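Side-chain contacts in phosphoribosylformylglycinamidine cyclo-ligase (Thermus thermophilus HB8, PDB 5AVM), which probably catalyses the ATP-dependent ring closure of formylglycinamidine ribonucleotide to 5-aminoimidazole ribonucleotide in purine biosynthesis, releasing ADP and phosphate: residues T65-L68 against L69-A73; L209-L213 against K214-L218; E227-L230 against L231-A234. One frame throughout, in Å; residues are numbered along the deposited sequence.

Contact 1 (T65-L68 against L69-A73). With SO4 (sulfate ion), chain L.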
loop_
_atom_site.group_PDB
_atom_site.type_symbol
_atom_site.label_atom_id
_atom_site.label_comp_id
_atom_site.label_asym_id
_atom_site.label_seq_id
_atom_site.Cartn_x
_atom_site.Cartn_y
_atom_site.Cartn_z
ATOM N N THR B 65 -1.926 -12.405 -8.602
ATOM C CA THR B 65 -2.887 -13.002 -9.517
ATOM C C THR B 65 -3.686 -14.131 -8.867
ATOM O O THR B 65 -4.734 -14.537 -9.381
ATOM C CB THR B 65 -2.172 -13.498 -10.792
ATOM O OG1 THR B 65 -1.736 -12.361 -11.551
ATOM C CG2 THR B 65 -3.092 -14.349 -11.648
ATOM N N LYS B 66 -3.206 -14.637 -7.732
ATOM C CA LYS B 66 -3.932 -15.695 -7.032
ATOM C C LYS B 66 -5.368 -15.234 -6.856
ATOM O O LYS B 66 -6.287 -16.046 -6.805
ATOM C CB LYS B 66 -3.330 -15.961 -5.650
ATOM C CG LYS B 66 -4.037 -17.064 -4.871
ATOM C CD LYS B 66 -3.207 -17.493 -3.668
ATOM C CE LYS B 66 -3.757 -18.758 -3.017
ATOM N NZ LYS B 66 -2.797 -19.291 -1.998
ATOM N N THR B 67 -5.539 -13.915 -6.764
ATOM C CA THR B 67 -6.842 -13.292 -6.581
ATOM C C THR B 67 -7.816 -13.661 -7.690
ATOM O O THR B 67 -8.990 -13.925 -7.432
ATOM C CB THR B 67 -6.718 -11.759 -6.521
ATOM O OG1 THR B 67 -5.873 -11.388 -5.425
ATOM C CG2 THR B 67 -8.080 -11.127 -6.328
ATOM N N LEU B 68 -7.335 -13.681 -8.928
ATOM C CA LEU B 68 -8.195 -14.029 -10.052
ATOM C C LEU B 68 -8.604 -15.498 -9.945
ATOM O O LEU B 68 -9.754 -15.850 -10.219
ATOM C CB LEU B 68 -7.464 -13.753 -11.363
ATOM C CG LEU B 68 -7.085 -12.276 -11.483
ATOM C CD1 LEU B 68 -6.261 -12.036 -12.733
ATOM C CD2 LEU B 68 -8.354 -11.437 -11.495
ATOM N N LEU B 69 -7.671 -16.350 -9.523
ATOM C CA LEU B 69 -7.963 -17.770 -9.363
ATOM C C LEU B 69 -9.071 -17.977 -8.328
ATOM O O LEU B 69 -9.968 -18.806 -8.518
ATOM C CB LEU B 69 -6.710 -18.529 -8.919
ATOM C CG LEU B 69 -6.878 -20.039 -8.693
ATOM C CD1 LEU B 69 -7.256 -20.724 -10.005
ATOM C CD2 LEU B 69 -5.588 -20.623 -8.143
ATOM N N ALA B 70 -9.001 -17.216 -7.237
ATOM C CA ALA B 70 -9.975 -17.303 -6.148
ATOM C C ALA B 70 -11.371 -16.842 -6.557
ATOM O O ALA B 70 -12.369 -17.486 -6.224
ATOM C CB ALA B 70 -9.491 -16.488 -4.950
ATOM N N LEU B 71 -11.449 -15.721 -7.263
ATOM C CA LEU B 71 -12.742 -15.213 -7.695
ATOM C C LEU B 71 -13.401 -16.252 -8.595
ATOM O O LEU B 71 -14.550 -16.642 -8.374
ATOM C CB LEU B 71 -12.571 -13.888 -8.446
ATOM C CG LEU B 71 -12.147 -12.659 -7.638
ATOM C CD1 LEU B 71 -11.717 -11.564 -8.592
ATOM C CD2 LEU B 71 -13.288 -12.194 -6.748
ATOM N N GLU B 72 -12.657 -16.703 -9.602
ATOM C CA GLU B 72 -13.143 -17.703 -10.544
ATOM C C GLU B 72 -13.734 -18.906 -9.813
ATOM O O GLU B 72 -14.849 -19.337 -10.112
ATOM C CB GLU B 72 -12.006 -18.161 -11.459
ATOM C CG GLU B 72 -11.438 -17.071 -12.347
ATOM C CD GLU B 72 -10.398 -17.598 -13.315
ATOM O OE1 GLU B 72 -9.336 -18.074 -12.854
ATOM O OE2 GLU B 72 -10.645 -17.544 -14.539
ATOM N N ALA B 73 -12.985 -19.445 -8.855
ATOM C CA ALA B 73 -13.435 -20.596 -8.081
ATOM C C ALA B 73 -14.534 -20.197 -7.103
ATOM O O ALA B 73 -15.067 -21.037 -6.382
ATOM C CB ALA B 73 -12.265 -21.206 -7.328
HETATM S S SO4 L . 1.658 -13.831 -9.359
HETATM O O1 SO4 L . 0.960 -14.004 -10.642
HETATM O O2 SO4 L . 1.503 -12.433 -8.889
HETATM O O3 SO4 L . 1.086 -14.750 -8.358
HETATM O O4 SO4 L . 3.089 -14.143 -9.539
#
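The Glu-72 carboxylate comes back obliquely beside the Leu-68 carbonyl, one turn earlier on the short alpha-helix 66-72 of the N-terminal AIR synthase domain: OE1 of Glu-72 is 3.5 Å from Leu-68 O, and as two acceptors they form no hydrogen bond. Leu-68 O is instead taken by Glu-72 N at 3.1 Å. With CG of Glu-72 turned away from the carbonyl carbon and lying beside the backbone N (chi1 -63°), the chain folds back over the preceding turn, and CG comes against Leu-68 O. The carboxylate then finds its countercharge in Arg-194 of helix 190-196. One residue earlier, Leu-71 N reaches Thr-67 O at 3.0 Å, and Leu-71 CG rests 3.4 Å from Thr-67 O. The CD1 branch of Leu-71 comes near the methyl CG2 of Thr-67 (4.3 Å) and CD2 of Leu-68, both loose apolar contacts that join successive turns of the helix. Ala-70 N is hydrogen-bonded to Lys-66 O. The extended Lys-66 side chain leaves the helix, and its NZ is gripped by a salt bridge to Asp-82 and by the carbonyl oxygens of His-186 and Arg-219 and the hydroxyl of Tyr-190. At the start of the helix a sulfate, also bonded by the backbone N atoms of Gly-189 and Tyr-190, receives a weak hydrogen bond from Thr-65 N to its O2, 3.4 Å long.

Contact 2 (L209-L213 against K214-L218)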
loop_
_atom_site.group_PDB
_atom_site.type_symbol
_atom_site.label_atom_id
_atom_site.label_comp_id
_atom_site.label_asym_id
_atom_site.label_seq_id
_atom_site.Cartn_x
_atom_site.Cartn_y
_atom_site.Cartn_z
ATOM N N LEU B 209 -3.095 -35.761 -5.045
ATOM C CA LEU B 209 -3.156 -34.604 -4.145
ATOM C C LEU B 209 -3.808 -34.898 -2.798
ATOM O O LEU B 209 -3.353 -34.401 -1.766
ATOM C CB LEU B 209 -3.901 -33.434 -4.810
ATOM C CG LEU B 209 -3.411 -32.938 -6.174
ATOM C CD1 LEU B 209 -4.174 -31.680 -6.557
ATOM C CD2 LEU B 209 -1.921 -32.661 -6.129
ATOM N N GLY B 210 -4.865 -35.708 -2.805
ATOM C CA GLY B 210 -5.569 -36.014 -1.570
ATOM C C GLY B 210 -6.698 -35.011 -1.391
ATOM O O GLY B 210 -7.406 -35.008 -0.383
ATOM N N GLU B 211 -6.860 -34.158 -2.397
ATOM C CA GLU B 211 -7.880 -33.121 -2.408
ATOM C C GLU B 211 -7.957 -32.620 -3.844
ATOM O O GLU B 211 -7.267 -33.149 -4.719
ATOM C CB GLU B 211 -7.467 -31.975 -1.487
ATOM C CG GLU B 211 -6.312 -31.136 -2.022
ATOM C CD GLU B 211 -5.585 -30.383 -0.927
ATOM O OE1 GLU B 211 -6.253 -29.923 0.020
ATOM O OE2 GLU B 211 -4.349 -30.245 -1.015
ATOM N N SER B 212 -8.777 -31.597 -4.081
ATOM C CA SER B 212 -8.938 -31.036 -5.426
ATOM C C SER B 212 -7.969 -29.892 -5.723
ATOM O O SER B 212 -7.176 -29.487 -4.867
ATOM C CB SER B 212 -10.365 -30.529 -5.613
ATOM O OG SER B 212 -10.637 -29.454 -4.731
ATOM N N LEU B 213 -8.033 -29.375 -6.947
ATOM C CA LEU B 213 -7.175 -28.261 -7.317
ATOM C C LEU B 213 -7.570 -27.035 -6.495
ATOM O O LEU B 213 -6.717 -26.345 -5.939
ATOM C CB LEU B 213 -7.304 -27.958 -8.811
ATOM C CG LEU B 213 -6.467 -28.844 -9.728
ATOM C CD1 LEU B 213 -6.796 -28.544 -11.179
ATOM C CD2 LEU B 213 -4.995 -28.603 -9.447
ATOM N N LYS B 214 -8.870 -26.770 -6.420
ATOM C CA LYS B 214 -9.378 -25.631 -5.660
ATOM C C LYS B 214 -8.752 -25.617 -4.260
ATOM O O LYS B 214 -8.121 -24.641 -3.851
ATOM C CB LYS B 214 -10.905 -25.726 -5.541
ATOM C CG LYS B 214 -11.566 -24.567 -4.802
ATOM C CD LYS B 214 -12.967 -24.944 -4.306
ATOM C CE LYS B 214 -13.876 -25.443 -5.431
ATOM N NZ LYS B 214 -15.212 -25.858 -4.929
ATOM N N GLU B 215 -8.925 -26.722 -3.541
ATOM C CA GLU B 215 -8.409 -26.866 -2.190
ATOM C C GLU B 215 -6.896 -26.756 -2.068
ATOM O O GLU B 215 -6.387 -26.110 -1.149
ATOM C CB GLU B 215 -8.878 -28.198 -1.605
ATOM C CG GLU B 215 -10.306 -28.161 -1.124
ATOM C CD GLU B 215 -10.511 -27.086 -0.080
ATOM O OE1 GLU B 215 -9.884 -27.176 0.995
ATOM O OE2 GLU B 215 -11.290 -26.145 -0.339
ATOM N N ALA B 216 -6.181 -27.381 -2.992
ATOM C CA ALA B 216 -4.728 -27.366 -2.955
ATOM C C ALA B 216 -4.094 -26.073 -3.451
ATOM O O ALA B 216 -3.002 -25.711 -3.011
ATOM C CB ALA B 216 -4.188 -28.543 -3.751
ATOM N N LEU B 217 -4.779 -25.376 -4.355
ATOM C CA LEU B 217 -4.261 -24.134 -4.931
ATOM C C LEU B 217 -4.674 -22.877 -4.174
ATOM O O LEU B 217 -4.018 -21.837 -4.287
ATOM C CB LEU B 217 -4.710 -24.015 -6.387
ATOM C CG LEU B 217 -3.652 -24.034 -7.492
ATOM C CD1 LEU B 217 -2.733 -25.222 -7.334
ATOM C CD2 LEU B 217 -4.361 -24.081 -8.838
ATOM N N LEU B 218 -5.760 -22.976 -3.413
ATOM C CA LEU B 218 -6.264 -21.845 -2.640
ATOM C C LEU B 218 -5.896 -21.891 -1.155
ATOM O O LEU B 218 -6.240 -20.979 -0.399
ATOM C CB LEU B 218 -7.785 -21.719 -2.805
ATOM C CG LEU B 218 -8.235 -21.261 -4.199
ATOM C CD1 LEU B 218 -9.747 -21.112 -4.233
ATOM C CD2 LEU B 218 -7.569 -19.939 -4.543
#
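Glu-211 and Glu-215 cross at about a right angle beside the first turn of helix 213-218, where Ser-212 is the N-cap. Their carboxylate planes are turned 57° apart, and the two OE1 atoms, of Glu-211 and Glu-215, stay 4.7 Å from each other, so the like charges do not touch. What meets is carboxylate against aliphatic carbon: Glu-211 OE1 approaches CB of Glu-215, and Glu-211 OE2 sits 3.2 Å from CB of Ala-216. The Glu-211 chain, extended beyond CG, runs alongside that methyl, and its OE1 is paired with Arg-219 in a salt bridge. An alanine in place of Glu-211 would probably leave Arg-219 without this countercharge and uncover one side of the Ala-216 methyl. CD1 of Leu-209 adds a looser contact with Ala-216 CB at 4.2 Å. The capping bond comes from Ser-212 OG, placed between the backbone N and the carbonyl carbon (chi1 64°); from there it faces the opening turn and accepts from Glu-215 N over 3.4 Å, a weak but nearly straight bond. Ala-216 N is hydrogen-bonded to Ser-212 O at 3.0 Å. The buried Leu-213 turns to Leu-202 and to Tyr-278 of helix 275-283. Leu-213 O accepts from Leu-217 N at 2.7 Å and also meets Leu-217 CB at 3.1 Å.

Contact 3 (E227-L230 against L231-A234)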
loop_
_atom_site.group_PDB
_atom_site.type_symbol
_atom_site.label_atom_id
_atom_site.label_comp_id
_atom_site.label_asym_id
_atom_site.label_seq_id
_atom_site.Cartn_x
_atom_site.Cartn_y
_atom_site.Cartn_z
ATOM N N GLU B 227 6.203 -20.109 14.779
ATOM C CA GLU B 227 7.525 -20.730 14.724
ATOM C C GLU B 227 8.560 -19.821 15.374
ATOM O O GLU B 227 9.091 -20.130 16.438
ATOM C CB GLU B 227 7.940 -20.972 13.276
ATOM C CG GLU B 227 7.672 -22.362 12.750
ATOM C CD GLU B 227 6.223 -22.628 12.435
ATOM O OE1 GLU B 227 5.423 -21.669 12.436
ATOM O OE2 GLU B 227 5.891 -23.804 12.171
ATOM N N PHE B 228 8.835 -18.699 14.710
ATOM C CA PHE B 228 9.803 -17.711 15.176
ATOM C C PHE B 228 9.717 -17.416 16.661
ATOM O O PHE B 228 10.739 -17.357 17.343
ATOM C CB PHE B 228 9.652 -16.406 14.385
ATOM C CG PHE B 228 10.355 -16.423 13.064
ATOM C CD1 PHE B 228 9.901 -17.228 12.027
ATOM C CD2 PHE B 228 11.515 -15.680 12.871
ATOM C CE1 PHE B 228 10.602 -17.300 10.811
ATOM C CE2 PHE B 228 12.222 -15.745 11.660
ATOM C CZ PHE B 228 11.762 -16.558 10.630
ATOM N N ARG B 229 8.507 -17.225 17.169
ATOM C CA ARG B 229 8.347 -16.940 18.585
ATOM C C ARG B 229 8.912 -18.079 19.426
ATOM O O ARG B 229 9.537 -17.849 20.458
ATOM C CB ARG B 229 6.874 -16.677 18.907
ATOM C CG ARG B 229 6.446 -15.260 18.535
ATOM C CD ARG B 229 4.942 -15.042 18.636
ATOM N NE ARG B 229 4.570 -13.637 18.440
ATOM C CZ ARG B 229 3.322 -13.216 18.236
ATOM N NH1 ARG B 229 2.324 -14.092 18.198
ATOM N NH2 ARG B 229 3.069 -11.920 18.075
ATOM N N LEU B 230 8.717 -19.309 18.965
ATOM C CA LEU B 230 9.225 -20.468 19.685
ATOM C C LEU B 230 10.743 -20.423 19.744
ATOM O O LEU B 230 11.347 -20.828 20.739
ATOM C CB LEU B 230 8.794 -21.761 18.994
ATOM C CG LEU B 230 7.294 -22.030 18.905
ATOM C CD1 LEU B 230 7.068 -23.328 18.142
ATOM C CD2 LEU B 230 6.700 -22.103 20.307
ATOM N N LEU B 231 11.357 -19.940 18.671
ATOM C CA LEU B 231 12.807 -19.841 18.612
ATOM C C LEU B 231 13.303 -18.629 19.392
ATOM O O LEU B 231 14.367 -18.667 20.004
ATOM C CB LEU B 231 13.265 -19.743 17.163
ATOM C CG LEU B 231 12.958 -20.968 16.305
ATOM C CD1 LEU B 231 13.263 -20.644 14.855
ATOM C CD2 LEU B 231 13.772 -22.157 16.784
ATOM N N TRP B 232 12.532 -17.548 19.363
ATOM C CA TRP B 232 12.923 -16.352 20.093
ATOM C C TRP B 232 12.872 -16.628 21.595
ATOM O O TRP B 232 13.820 -16.335 22.324
ATOM C CB TRP B 232 12.005 -15.173 19.744
ATOM C CG TRP B 232 12.202 -14.637 18.349
ATOM C CD1 TRP B 232 13.369 -14.621 17.632
ATOM C CD2 TRP B 232 11.221 -13.986 17.529
ATOM N NE1 TRP B 232 13.174 -13.999 16.422
ATOM C CE2 TRP B 232 11.865 -13.599 16.333
ATOM C CE3 TRP B 232 9.862 -13.691 17.690
ATOM C CZ2 TRP B 232 11.196 -12.931 15.302
ATOM C CZ3 TRP B 232 9.194 -13.025 16.660
ATOM C CH2 TRP B 232 9.867 -12.654 15.483
ATOM N N GLU B 233 11.766 -17.206 22.050
ATOM C CA GLU B 233 11.606 -17.506 23.463
ATOM C C GLU B 233 12.658 -18.486 23.941
ATOM O O GLU B 233 12.938 -18.562 25.136
ATOM C CB GLU B 233 10.210 -18.064 23.728
ATOM C CG GLU B 233 9.106 -17.077 23.398
ATOM C CD GLU B 233 7.780 -17.429 24.051
ATOM O OE1 GLU B 233 7.752 -17.561 25.297
ATOM O OE2 GLU B 233 6.768 -17.565 23.323
ATOM N N ALA B 234 13.246 -19.223 23.004
ATOM C CA ALA B 234 14.271 -20.210 23.331
ATOM C C ALA B 234 15.691 -19.676 23.123
ATOM O O ALA B 234 16.668 -20.391 23.352
ATOM C CB ALA B 234 14.058 -21.478 22.504
#
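Glu-227 meets Leu-231 through its backbone: Leu-231 N bonds to Glu-227 O at 3.2 Å, and CG of the leucine lies beside the same oxygen. Phe-228 carries most of the side-chain contact. CB of Phe-228 makes a CH-pi contact over the face of the Trp-232 six-membered ring, 3.9 Å from its centroid and 9° off the normal. With CG opposite the carbonyl carbon, beside the backbone N (chi1 -82°), the phenyl turns its edge toward that indole in an offset edge-to-face pair, planes 67° apart, with CD2 of Phe-228 3.7 Å from CZ2 of Trp-232. The carbonyl O of Phe-228 lies over a face of the indole, near its rim, while accepting from Trp-232 N at 2.7 Å. Arg-229 lays CG 3.9 Å from CE3 of Trp-232; its extended chain takes the guanidinium onward to a salt bridge with Glu-97. Leu-230 O receives a weak bond from Ala-234 N and touches CB of Ala-234. Phe-228 also packs on Leu-180 and Met-300, and with Trp-232 on Leu-92 of helix 79-92: an i to i+4 aromatic pair on an amphipathic helix lying against the mixed sheet of the C-terminal AIR synthase domain.

Contacts 1 and 2 are neighbours, their centres 14 Å apart although one is in the N-terminal and the other in the C-terminal AIR synthase domain: CD2 of Leu-69 touches CD2 of Leu-217 at 3.7 Å, and Ala-70 and Ala-73 pack on Leu-218, so helix 66-72 meets helix 213-218. Thr-65 N meets one sulfate and the side chain of Leu-218 comes within about 4 Å of another; both probably came from the crystallisation medium, and whether they mark a substrate pocket is not settled. Contact 3 stands apart, its centre 34 Å from that of contact 1 and 31 Å from that of contact 2, with nearest atoms about 17 Å away in each case.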